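Local coordinates for protein Abbfa_003403 (PDB 4ZXH) that probably assembles a peptide product as a nonribosomal peptide synthetase, joining condensation, adenylation, carrier and thioesterase domains in one chain, at residues 51-54 and 55-58. Residues are numbered along the deposited sequence; the frame is centred on the assembly and turned at random.
Sequences QSLG and NKPI. With PX4 (1,2-dimyristoyl-sn-glycero-3-phosphocholine), chain C.
Leu53 and Pro57, four residues apart where a loop turns into helix 56-67, illustrate how a helix start can be built from a tight turn and a small apolar cluster. The leucine branch slants across the proline ring, CG of Leu53 lying 3.9 Å from CD of Pro57 and its methyl CD2 meeting CG of the ring. The other methyl, CD1 of Leu53, reaches CB of Lys56 at 3.9 Å. CG of Leu53 stands opposite its own backbone N and beside the carbonyl carbon (chi1 -175°), which sets the isobutyl group alongside Lys56 CB and the Pro57 ring. The same residues form a type II' beta turn from Leu53 to Lys56, closed by Lys56 N donating to Leu53 O at 3.1 Å. That bond is fairly straight, with an N-H...O angle of 159°. Gly54 takes the positive phi of this turn, and Asn55 occupies the N-cap position without a side-chain capping bond. The lysine chain runs past Leu53 O, and the bend at its last torsion (chi4 63°) then brings NZ to the carbonyl O of Ser52. This hydrogen bond, Lys56 NZ to Ser52 O, is weak at 3.1 Å. Asp386 accepts a hydrogen bond from Ser52 OG through OD1, and its OD2 makes a long, weak ion pair with Lys56 NZ. Pro57 also packs against the bound phospholipid, its CG 3.6 Å from C24 of PX4. CD1 of Ile58 makes a van der Waals approach to the ester carbonyl oxygen O6 of PX4. The chemistry thus divides: the backbone bond closes the turn, with weak polar links from the lysine, whereas Pro57, backed by Leu53, lends an apolar surface to the lipid pocket of the condensation domain.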
ATOM      1  N   GLN A  51      11.340 -50.899  23.972  1.00 56.13           N
ATOM      2  CA  GLN A  51      11.387 -51.800  22.819  1.00 63.17           C
ATOM      3  C   GLN A  51      10.047 -52.490  22.530  1.00 63.53           C
ATOM      4  O   GLN A  51       9.833 -52.996  21.419  1.00 62.92           O
ATOM      5  CB  GLN A  51      12.480 -52.860  22.999  1.00 78.13           C
ATOM      6  CG  GLN A  51      13.226 -53.205  21.689  1.00 94.94           C
ATOM      7  CD  GLN A  51      13.955 -52.002  21.062  1.00102.21           C
ATOM      8  OE1 GLN A  51      13.809 -51.714  19.868  1.00103.89           O
ATOM      9  NE2 GLN A  51      14.755 -51.311  21.870  1.00103.21           N
ATOM     10  N   SER A  52       9.140 -52.489  23.510  1.00 60.44           N
ATOM     11  CA  SER A  52       7.871 -53.204  23.370  1.00 52.81           C
ATOM     12  C   SER A  52       6.877 -52.471  22.454  1.00 51.64           C
ATOM     13  O   SER A  52       5.794 -52.992  22.154  1.00 48.59           O
ATOM     14  CB  SER A  52       7.241 -53.460  24.751  1.00 53.85           C
ATOM     15  OG  SER A  52       6.995 -52.268  25.492  1.00 54.33           O
ATOM     16  N   LEU A  53       7.253 -51.271  22.007  1.00 54.62           N
ATOM     17  CA  LEU A  53       6.436 -50.488  21.072  1.00 56.50           C
ATOM     18  C   LEU A  53       6.300 -51.228  19.746  1.00 67.37           C
ATOM     19  O   LEU A  53       5.240 -51.209  19.114  1.00 67.76           O
ATOM     20  CB  LEU A  53       7.042 -49.097  20.843  1.00 43.42           C
ATOM     21  CG  LEU A  53       6.258 -48.101  19.982  1.00 45.52           C
ATOM     22  CD1 LEU A  53       4.812 -47.965  20.466  1.00 48.17           C
ATOM     23  CD2 LEU A  53       6.930 -46.741  19.955  1.00 32.75           C
ATOM     24  N   GLY A  54       7.380 -51.888  19.338  1.00 66.14           N
ATOM     25  CA  GLY A  54       7.378 -52.697  18.133  1.00 61.46           C
ATOM     26  C   GLY A  54       6.971 -51.910  16.903  1.00 53.51           C
ATOM     27  O   GLY A  54       7.514 -50.834  16.632  1.00 46.75           O
ATOM     28  N   ASN A  55       5.991 -52.451  16.183  1.00 56.11           N
ATOM     29  CA  ASN A  55       5.517 -51.891  14.925  1.00 54.68           C
ATOM     30  C   ASN A  55       4.227 -51.079  15.106  1.00 50.34           C
ATOM     31  O   ASN A  55       3.598 -50.665  14.127  1.00 50.80           O
ATOM     32  CB  ASN A  55       5.283 -53.019  13.917  1.00 64.57           C
ATOM     33  CG  ASN A  55       5.454 -52.574  12.479  1.00 75.26           C
ATOM     34  OD1 ASN A  55       5.744 -51.412  12.198  1.00 75.75           O
ATOM     35  ND2 ASN A  55       5.256 -53.502  11.554  1.00 85.46           N
ATOM     36  N   LYS A  56       3.841 -50.843  16.358  1.00 45.31           N
ATOM     37  CA  LYS A  56       2.567 -50.185  16.652  1.00 42.22           C
ATOM     38  C   LYS A  56       2.344 -48.819  15.969  1.00 40.57           C
ATOM     39  O   LYS A  56       1.206 -48.486  15.626  1.00 39.49           O
ATOM     40  CB  LYS A  56       2.403 -50.023  18.166  1.00 40.66           C
ATOM     41  CG  LYS A  56       2.013 -51.306  18.872  1.00 48.50           C
ATOM     42  CD  LYS A  56       1.657 -51.051  20.318  1.00 47.98           C
ATOM     43  CE  LYS A  56       1.575 -52.366  21.076  1.00 51.74           C
ATOM     44  NZ  LYS A  56       2.896 -53.050  21.095  1.00 59.05           N
ATOM     45  N   PRO A  57       3.408 -48.016  15.787  1.00 34.04           N
ATOM     46  CA  PRO A  57       3.115 -46.734  15.143  1.00 36.05           C
ATOM     47  C   PRO A  57       2.549 -46.873  13.722  1.00 39.79           C
ATOM     48  O   PRO A  57       1.509 -46.277  13.452  1.00 33.08           O
ATOM     49  CB  PRO A  57       4.474 -46.039  15.141  1.00 33.28           C
ATOM     50  CG  PRO A  57       5.134 -46.567  16.344  1.00 35.32           C
ATOM     51  CD  PRO A  57       4.760 -48.019  16.374  1.00 38.98           C
ATOM     52  N   ILE A  58       3.192 -47.650  12.855  1.00 43.38           N
ATOM     53  CA  ILE A  58       2.647 -47.916  11.525  1.00 39.55           C
ATOM     54  C   ILE A  58       1.248 -48.560  11.603  1.00 44.80           C
ATOM     55  O   ILE A  58       0.332 -48.126  10.907  1.00 44.34           O
ATOM     56  CB  ILE A  58       3.577 -48.837  10.694  1.00 52.46           C
ATOM     57  CG1 ILE A  58       4.970 -48.229  10.530  1.00 54.16           C
ATOM     58  CG2 ILE A  58       2.996 -49.070   9.316  1.00 55.18           C
ATOM     59  CD1 ILE A  58       5.005 -47.048   9.596  1.00 53.95           C
TER
HETATM   60  O1  PX4 C1402      12.609 -47.073  11.716  1.00148.30           O
HETATM   61  O2  PX4 C1402      14.083 -46.490  13.786  1.00149.11           O
HETATM   62  P1  PX4 C1402      12.806 -47.061  13.216  1.00150.51           P
HETATM   63  O3  PX4 C1402      12.581 -48.539  13.831  1.00119.53           O
HETATM   64  C1  PX4 C1402      12.866 -49.755  13.137  1.00121.26           C
HETATM   65  C2  PX4 C1402      12.776 -50.913  14.136  1.00122.29           C
HETATM   66  N1  PX4 C1402      12.823 -52.245  13.494  1.00123.08           N
HETATM   67  C3  PX4 C1402      13.768 -52.251  12.364  1.00120.67           C
HETATM   68  C4  PX4 C1402      13.255 -53.242  14.489  1.00121.87           C
HETATM   69  C5  PX4 C1402      11.482 -52.619  13.021  1.00122.03           C
HETATM   70  O4  PX4 C1402      11.554 -46.303  13.906  1.00111.11           O
HETATM   71  C6  PX4 C1402      11.679 -45.199  14.808  1.00103.62           C
HETATM   72  C7  PX4 C1402      10.436 -44.326  14.670  1.00 92.79           C
HETATM   73  C8  PX4 C1402      10.013 -44.466  13.210  1.00 90.53           C
HETATM   74  O5  PX4 C1402       8.848 -43.689  12.947  1.00 89.45           O
HETATM   75  C9  PX4 C1402       7.842 -44.127  11.987  1.00 75.52           C
HETATM   76  O6  PX4 C1402       7.894 -45.248  11.511  1.00 74.96           O
HETATM   77  C10 PX4 C1402       6.728 -43.189  11.598  1.00 63.37           C
HETATM   78  C11 PX4 C1402       5.427 -43.568  12.289  1.00 48.53           C
HETATM   79  C12 PX4 C1402       4.920 -42.385  13.099  1.00 36.92           C
HETATM   80  C13 PX4 C1402       3.400 -42.338  13.029  1.00 32.33           C
HETATM   81  C14 PX4 C1402       2.803 -42.357  14.427  1.00 30.88           C
HETATM   82  C15 PX4 C1402       1.333 -42.716  14.319  1.00 28.27           C
HETATM   83  C16 PX4 C1402       0.487 -41.619  14.932  1.00 21.25           C
HETATM   84  C17 PX4 C1402      -0.979 -41.833  14.603  1.00 20.78           C
HETATM   85  C18 PX4 C1402      -1.337 -41.127  13.295  1.00 26.15           C
HETATM   86  C19 PX4 C1402      -2.130 -39.853  13.534  1.00 18.92           C
HETATM   87  C20 PX4 C1402      -2.011 -38.931  12.325  1.00 32.76           C
HETATM   88  C21 PX4 C1402      -2.892 -37.694  12.495  1.00 34.96           C
HETATM   89  C22 PX4 C1402      -2.348 -36.478  11.761  1.00 25.51           C
HETATM   90  O7  PX4 C1402       9.384 -44.775  15.540  1.00 82.08           O
HETATM   91  C23 PX4 C1402       8.756 -43.685  16.298  1.00 68.97           C
HETATM   92  O8  PX4 C1402       9.430 -42.697  16.515  1.00 70.77           O
HETATM   93  C24 PX4 C1402       7.303 -43.778  16.776  1.00 54.67           C
HETATM   94  C25 PX4 C1402       6.784 -42.578  17.587  1.00 38.16           C
HETATM   95  C26 PX4 C1402       5.272 -42.656  17.873  1.00 31.81           C
HETATM   96  C27 PX4 C1402       4.718 -41.411  18.594  1.00 29.80           C
HETATM   97  C28 PX4 C1402       3.226 -41.490  18.935  1.00 29.52           C
HETATM   98  C29 PX4 C1402       2.685 -40.240  19.651  1.00 22.84           C
HETATM   99  C30 PX4 C1402       1.204 -40.355  20.043  1.00 26.54           C
HETATM  100  C31 PX4 C1402       0.397 -39.034  20.063  1.00 35.08           C
HETATM  101  C32 PX4 C1402      -0.002 -38.608  18.641  1.00 45.08           C
HETATM  102  C33 PX4 C1402      -1.185 -37.636  18.518  1.00 45.07           C
HETATM  103  C34 PX4 C1402      -1.182 -36.914  17.167  1.00 41.96           C
HETATM  104  C35 PX4 C1402      -2.552 -36.520  16.609  1.00 33.83           C
HETATM  105  C36 PX4 C1402      -2.672 -35.018  16.401  1.00 18.96           C